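Local coordinates for CBS domain-containing protein (Thermoplasma acidophilum DSM 1728, PDB 1PVM) that is of unknown function but pairs CBS domains, which in other proteins often bind regulatory ligands, with a zinc ribbon-like domain that binds metal ions through four cysteines, at residues H150-P153 with K154-V157; L55-E58 with R59-I62; A98-L101 with S102-L106. All coordinates share one frame; numbering follows the deposited sequence.

In the fold
The three contacts are local ones, and they illustrate how a turn's chemistry follows its place in the fold. Contact 2 is buried, its centre about 7 Å from the centre of the chain, where strand 52-57 gives way to helix 58-65; a serine caps the helix and the second subunit packs beside it. Contact 3, only partly buried, ends helix 94-104 in the other CBS range with a Schellman motif at a glycine. Contact 1 lies at the surface, in the metal-binding domain, where metal-sulfur bonds, backed by N-H groups to sulfur, take the lead. No element is shared and none of the contacts touch: their centres lie about 15 to 20 Å apart.

Contact 1 of 3, residues H150-P153 with K154-V157; sequences HLCP and KCGV. With HG (mercury (II) ion), chain D.
Cys152 and Cys155 form the knuckle of the zinc ribbon-like domain, a tight Cys-Pro-Lys-Cys-Gly turn that presents two sulfurs to one metal ion. In this crystal the ion is mercury, bound by Cys152 SG at 2.5 Å and by Cys155 SG at 2.6 Å; Cys175 and Cys180 complete the four-sulfur site. The same four cysteines have been seen to hold ferrous iron, and zinc is predicted to bind there too. The two sulfurs reach the ion by different routes. That of Cys152 stands anti to the backbone N (chi1 -179°), whereas that of Cys155 is set between the backbone N and the carbonyl carbon (chi1 69°). Each also receives a backbone N-H. Lys154 N gives a weak bond to Cys152 SG at 3.3 Å, and Val157 N donates to Cys155 SG at 3.6 Å, contacts that would probably temper the negative charge on the metal-bound sulfurs. Lys154 runs fully extended away from the turn to bond through NZ with Asp181 O. Gly156 carries the chain round with a positive phi of 73°, and over the return limb lies Leu151, its CD1 branch 3.8 Å from Gly156 O.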
loop_
_atom_site.group_PDB
_atom_site.type_symbol
_atom_site.label_atom_id
_atom_site.label_comp_id
_atom_site.label_asym_id
_atom_site.label_seq_id
_atom_site.Cartn_x
_atom_site.Cartn_y
_atom_site.Cartn_z
ATOM N N HIS B 150 9.549 -14.396 5.264
ATOM C CA HIS B 150 8.623 -15.446 4.855
ATOM C C HIS B 150 9.295 -16.801 5.038
ATOM O O HIS B 150 10.420 -17.007 4.580
ATOM C CB HIS B 150 8.224 -15.255 3.394
ATOM C CG HIS B 150 7.508 -13.966 3.131
ATOM N ND1 HIS B 150 8.015 -12.744 3.516
ATOM C CD2 HIS B 150 6.328 -13.710 2.521
ATOM C CE1 HIS B 150 7.176 -11.790 3.155
ATOM N NE2 HIS B 150 6.145 -12.350 2.548
ATOM N N LEU B 151 8.606 -17.724 5.703
ATOM C CA LEU B 151 9.172 -19.042 5.948
ATOM C C LEU B 151 8.676 -20.089 4.964
ATOM O O LEU B 151 7.540 -20.028 4.484
ATOM C CB LEU B 151 8.883 -19.478 7.387
ATOM C CG LEU B 151 9.370 -18.484 8.449
ATOM C CD1 LEU B 151 9.116 -19.052 9.825
ATOM C CD2 LEU B 151 10.853 -18.187 8.260
ATOM N N CYS B 152 9.550 -21.048 4.673
ATOM C CA CYS B 152 9.264 -22.126 3.737
ATOM C C CYS B 152 8.110 -23.024 4.168
ATOM O O CYS B 152 8.095 -23.526 5.287
ATOM C CB CYS B 152 10.514 -22.978 3.557
ATOM S SG CYS B 152 10.278 -24.330 2.402
ATOM N N PRO B 153 7.131 -23.248 3.273
ATOM C CA PRO B 153 5.984 -24.099 3.602
ATOM C C PRO B 153 6.332 -25.591 3.614
ATOM O O PRO B 153 5.568 -26.406 4.127
ATOM C CB PRO B 153 4.976 -23.751 2.510
ATOM C CG PRO B 153 5.854 -23.505 1.336
ATOM C CD PRO B 153 6.988 -22.683 1.918
ATOM N N LYS B 154 7.487 -25.938 3.050
ATOM C CA LYS B 154 7.915 -27.333 2.999
ATOM C C LYS B 154 8.562 -27.810 4.299
ATOM O O LYS B 154 8.186 -28.852 4.833
ATOM C CB LYS B 154 8.884 -27.548 1.831
ATOM C CG LYS B 154 9.307 -28.999 1.637
ATOM C CD LYS B 154 10.272 -29.142 0.473
ATOM C CE LYS B 154 10.673 -30.588 0.256
ATOM N NZ LYS B 154 11.592 -30.720 -0.913
ATOM N N CYS B 155 9.529 -27.054 4.812
ATOM C CA CYS B 155 10.204 -27.438 6.048
ATOM C C CYS B 155 9.767 -26.565 7.221
ATOM O O CYS B 155 10.014 -26.900 8.381
ATOM C CB CYS B 155 11.727 -27.360 5.878
ATOM S SG CYS B 155 12.403 -25.688 5.687
ATOM N N GLY B 156 9.129 -25.439 6.907
ATOM C CA GLY B 156 8.645 -24.532 7.935
ATOM C C GLY B 156 9.680 -23.703 8.677
ATOM O O GLY B 156 9.320 -22.783 9.407
ATOM N N VAL B 157 10.959 -24.007 8.500
ATOM C CA VAL B 157 12.005 -23.266 9.201
ATOM C C VAL B 157 12.887 -22.402 8.304
ATOM O O VAL B 157 13.460 -21.408 8.758
ATOM C CB VAL B 157 12.920 -24.220 9.990
ATOM C CG1 VAL B 157 12.151 -24.845 11.126
ATOM C CG2 VAL B 157 13.457 -25.297 9.072
HETATM HG HG HG D . 12.425 -25.447 3.081
#

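Contact 2 of 3, residues L55-E58 with R59-I62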
loop_
_atom_site.group_PDB
_atom_site.type_symbol
_atom_site.label_atom_id
_atom_site.label_comp_id
_atom_site.label_asym_id
_atom_site.label_seq_id
_atom_site.Cartn_x
_atom_site.Cartn_y
_atom_site.Cartn_z
ATOM N N LEU B 55 -1.303 -13.952 5.025
ATOM C CA LEU B 55 -2.051 -12.708 4.990
ATOM C C LEU B 55 -1.583 -11.942 3.756
ATOM O O LEU B 55 -0.385 -11.726 3.566
ATOM C CB LEU B 55 -1.788 -11.904 6.276
ATOM C CG LEU B 55 -2.814 -10.829 6.676
ATOM C CD1 LEU B 55 -2.572 -10.407 8.113
ATOM C CD2 LEU B 55 -2.728 -9.631 5.746
ATOM N N LEU B 56 -2.531 -11.563 2.902
ATOM C CA LEU B 56 -2.213 -10.821 1.680
ATOM C C LEU B 56 -2.436 -9.337 1.938
ATOM O O LEU B 56 -3.525 -8.936 2.332
ATOM C CB LEU B 56 -3.112 -11.284 0.530
ATOM C CG LEU B 56 -2.812 -10.676 -0.845
ATOM C CD1 LEU B 56 -1.512 -11.259 -1.392
ATOM C CD2 LEU B 56 -3.966 -10.960 -1.803
ATOM N N SER B 57 -1.402 -8.530 1.709
ATOM C CA SER B 57 -1.465 -7.086 1.930
ATOM C C SER B 57 -1.001 -6.321 0.693
ATOM O O SER B 57 -0.481 -6.911 -0.248
ATOM C CB SER B 57 -0.565 -6.701 3.105
ATOM O OG SER B 57 0.799 -6.940 2.789
ATOM N N GLU B 58 -1.181 -5.004 0.699
ATOM C CA GLU B 58 -0.747 -4.196 -0.438
ATOM C C GLU B 58 0.753 -4.331 -0.647
ATOM O O GLU B 58 1.219 -4.548 -1.764
ATOM C CB GLU B 58 -1.048 -2.716 -0.215
ATOM C CG GLU B 58 -2.456 -2.278 -0.510
ATOM C CD GLU B 58 -2.552 -0.761 -0.609
ATOM O OE1 GLU B 58 -2.279 -0.071 0.398
ATOM O OE2 GLU B 58 -2.891 -0.263 -1.701
ATOM N N ARG B 59 1.507 -4.185 0.437
ATOM C CA ARG B 59 2.955 -4.275 0.358
ATOM C C ARG B 59 3.409 -5.648 -0.140
ATOM O O ARG B 59 4.372 -5.738 -0.903
ATOM C CB ARG B 59 3.582 -3.953 1.725
ATOM C CG ARG B 59 5.110 -3.856 1.720
ATOM C CD ARG B 59 5.622 -2.878 0.674
ATOM N NE ARG B 59 5.141 -1.519 0.900
ATOM C CZ ARG B 59 5.587 -0.709 1.857
ATOM N NH1 ARG B 59 6.538 -1.115 2.689
ATOM N NH2 ARG B 59 5.074 0.509 1.981
ATOM N N SER B 60 2.720 -6.716 0.266
ATOM C CA SER B 60 3.122 -8.050 -0.189
ATOM C C SER B 60 3.023 -8.123 -1.719
ATOM O O SER B 60 3.849 -8.752 -2.374
ATOM C CB SER B 60 2.260 -9.150 0.463
ATOM O OG SER B 60 0.923 -9.158 -0.011
ATOM N N ILE B 61 2.018 -7.462 -2.283
ATOM C CA ILE B 61 1.833 -7.447 -3.732
ATOM C C ILE B 61 2.939 -6.632 -4.413
ATOM O O ILE B 61 3.483 -7.039 -5.442
ATOM C CB ILE B 61 0.443 -6.866 -4.082
ATOM C CG1 ILE B 61 -0.639 -7.812 -3.556
ATOM C CG2 ILE B 61 0.311 -6.662 -5.577
ATOM C CD1 ILE B 61 -2.035 -7.235 -3.553
ATOM N N ILE B 62 3.284 -5.487 -3.829
ATOM C CA ILE B 62 4.328 -4.628 -4.388
ATOM C C ILE B 62 5.712 -5.284 -4.301
ATOM O O ILE B 62 6.514 -5.214 -5.244
ATOM C CB ILE B 62 4.384 -3.260 -3.648
ATOM C CG1 ILE B 62 3.067 -2.498 -3.834
ATOM C CG2 ILE B 62 5.562 -2.439 -4.148
ATOM C CD1 ILE B 62 2.694 -2.211 -5.270
#
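Ser57 and Ser60 face each other across the first turn of helix 58-65, an N-cap at the point where a CBS-domain strand gives way to a helix. Their hydroxyls are held alike, each between its own backbone N and carbonyl carbon (chi1 66° and 70°), which turns each toward the other residue's main chain. Ser57 OG accepts from Ser60 N at 3.2 Å, the capping bond. In the reverse direction Ser60 OG donates to Ser57 O at 2.7 Å. That carbonyl oxygen is gripped twice, for Ile61 N reaches it from the same face of its plane at 3.3 Å. With an alanine here in place of Ser57, the capping hydroxyl would go, and Ser60 N would probably be left without that mate at the start of the helix. Beside the serines, Leu56 and Ile61 lean together at a slant, Leu56 CD1 meeting Ile61 CG1 at 4.2 Å, with helix 28-38 covering both. Glu58 and Arg59 carry their charges away from the turn to the dimer interface, where Glu58 OE2 pairs with Arg59 of the second subunit in a salt bridge and Arg59 NE pairs likewise with Glu58 of the second subunit. The next helical bond runs from Ile62 N to Glu58 O at 3.1 Å, while Leu56 CD1 rests 3.5 Å from Ser60 OG.

Contact 3 of 3, residues A98-L101 with S102-L106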
loop_
_atom_site.group_PDB
_atom_site.type_symbol
_atom_site.label_atom_id
_atom_site.label_comp_id
_atom_site.label_asym_id
_atom_site.label_seq_id
_atom_site.Cartn_x
_atom_site.Cartn_y
_atom_site.Cartn_z
ATOM N N ALA B 98 1.967 -3.215 18.693
ATOM C CA ALA B 98 2.814 -2.240 18.020
ATOM C C ALA B 98 4.237 -2.781 17.878
ATOM O O ALA B 98 4.837 -2.706 16.801
ATOM C CB ALA B 98 2.823 -0.930 18.801
ATOM N N ALA B 99 4.777 -3.321 18.967
ATOM C CA ALA B 99 6.126 -3.874 18.954
ATOM C C ALA B 99 6.242 -5.029 17.959
ATOM O O ALA B 99 7.255 -5.163 17.272
ATOM C CB ALA B 99 6.509 -4.344 20.350
ATOM N N TYR B 100 5.205 -5.863 17.885
ATOM C CA TYR B 100 5.210 -6.999 16.963
ATOM C C TYR B 100 5.211 -6.516 15.518
ATOM O O TYR B 100 5.986 -6.993 14.692
ATOM C CB TYR B 100 3.986 -7.891 17.189
ATOM C CG TYR B 100 3.889 -9.024 16.185
ATOM C CD1 TYR B 100 4.697 -10.159 16.294
ATOM C CD2 TYR B 100 3.018 -8.939 15.099
ATOM C CE1 TYR B 100 4.635 -11.185 15.343
ATOM C CE2 TYR B 100 2.950 -9.957 14.142
ATOM C CZ TYR B 100 3.759 -11.073 14.271
ATOM O OH TYR B 100 3.686 -12.072 13.325
ATOM N N LEU B 101 4.331 -5.574 15.209
ATOM C CA LEU B 101 4.260 -5.054 13.854
ATOM C C LEU B 101 5.576 -4.387 13.451
ATOM O O LEU B 101 6.115 -4.664 12.385
ATOM C CB LEU B 101 3.109 -4.054 13.730
ATOM C CG LEU B 101 1.688 -4.597 13.928
ATOM C CD1 LEU B 101 0.693 -3.444 13.848
ATOM C CD2 LEU B 101 1.370 -5.647 12.875
ATOM N N SER B 102 6.092 -3.517 14.315
ATOM C CA SER B 102 7.343 -2.804 14.041
ATOM C C SER B 102 8.531 -3.748 13.833
ATOM O O SER B 102 9.353 -3.548 12.933
ATOM C CB SER B 102 7.643 -1.833 15.189
ATOM O OG SER B 102 8.810 -1.079 14.917
ATOM N N GLU B 103 8.613 -4.775 14.673
ATOM C CA GLU B 103 9.677 -5.776 14.600
ATOM C C GLU B 103 9.692 -6.495 13.246
ATOM O O GLU B 103 10.754 -6.883 12.742
ATOM C CB GLU B 103 9.483 -6.788 15.741
ATOM C CG GLU B 103 10.225 -8.116 15.612
ATOM C CD GLU B 103 11.739 -7.972 15.593
ATOM O OE1 GLU B 103 12.258 -6.964 16.124
ATOM O OE2 GLU B 103 12.414 -8.885 15.057
ATOM N N ASN B 104 8.509 -6.647 12.655
ATOM C CA ASN B 104 8.352 -7.339 11.381
ATOM C C ASN B 104 8.112 -6.444 10.168
ATOM O O ASN B 104 7.902 -6.945 9.063
ATOM C CB ASN B 104 7.208 -8.349 11.504
ATOM C CG ASN B 104 7.557 -9.512 12.411
ATOM O OD1 ASN B 104 8.296 -10.412 12.017
ATOM N ND2 ASN B 104 7.042 -9.490 13.638
ATOM N N GLY B 105 8.148 -5.130 10.368
ATOM C CA GLY B 105 7.916 -4.209 9.267
ATOM C C GLY B 105 6.496 -4.273 8.725
ATOM O O GLY B 105 6.245 -3.926 7.570
ATOM N N LEU B 106 5.561 -4.705 9.562
ATOM C CA LEU B 106 4.157 -4.830 9.155
ATOM C C LEU B 106 3.294 -3.640 9.574
ATOM O O LEU B 106 3.637 -2.909 10.503
ATOM C CB LEU B 106 3.550 -6.097 9.776
ATOM C CG LEU B 106 4.193 -7.450 9.473
ATOM C CD1 LEU B 106 3.617 -8.512 10.409
ATOM C CD2 LEU B 106 3.962 -7.817 8.015
#
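Tyr100 O is gripped twice by one residue, Asn104, at the C-terminal end of helix 94-104. The side-chain amide nitrogen Asn104 ND2 donates to Tyr100 O at 2.9 Å, and the backbone Asn104 N reaches the same oxygen at 3.3 Å from the opposite face of its plane. The side-chain bond is possible because CG lies beside the residue's own backbone N (chi1 -69°), folding the amide back over the preceding turn. The fold-back also brings the amide over a face of the Tyr100 ring, toward the rim: ND2 of Asn104 is 3.4 Å from Tyr100 CE1, with the amide and ring planes turned 52° apart. The hydrogen bond and the ring beside it probably limit rotation of the amide.

Just beyond, the helix stops in a Schellman motif. Gly105 leaves helical geometry with a positive phi of 66°, its N making a weak bond to Ser102 O, and Leu106 N turns back to donate to Leu101 O at 2.9 Å, a carbonyl that also takes a weak bond from Asn104 N. The reversal lays Leu106 against the helix it has just left. Its CB meets Leu101 CD2 at 3.8 Å, the two leucines crossing at about a right angle, and its CD1 approaches Tyr100 CE2 at 4.1 Å. Upstream, regular helical bonds continue, Ser102 N to Ala98 O at 2.9 Å among them.

The helix is the middle element of a beta-alpha-beta unit. Tyr100 OH bonds to Lys87 N of strand 87-89, Tyr100 and Leu101 both pack on Cys109 of strand 108-112, and helix 133-145 covers another flank, where Ala98 rests on Ile139 and Ser102 OG bonds to Asp138 and Ser142.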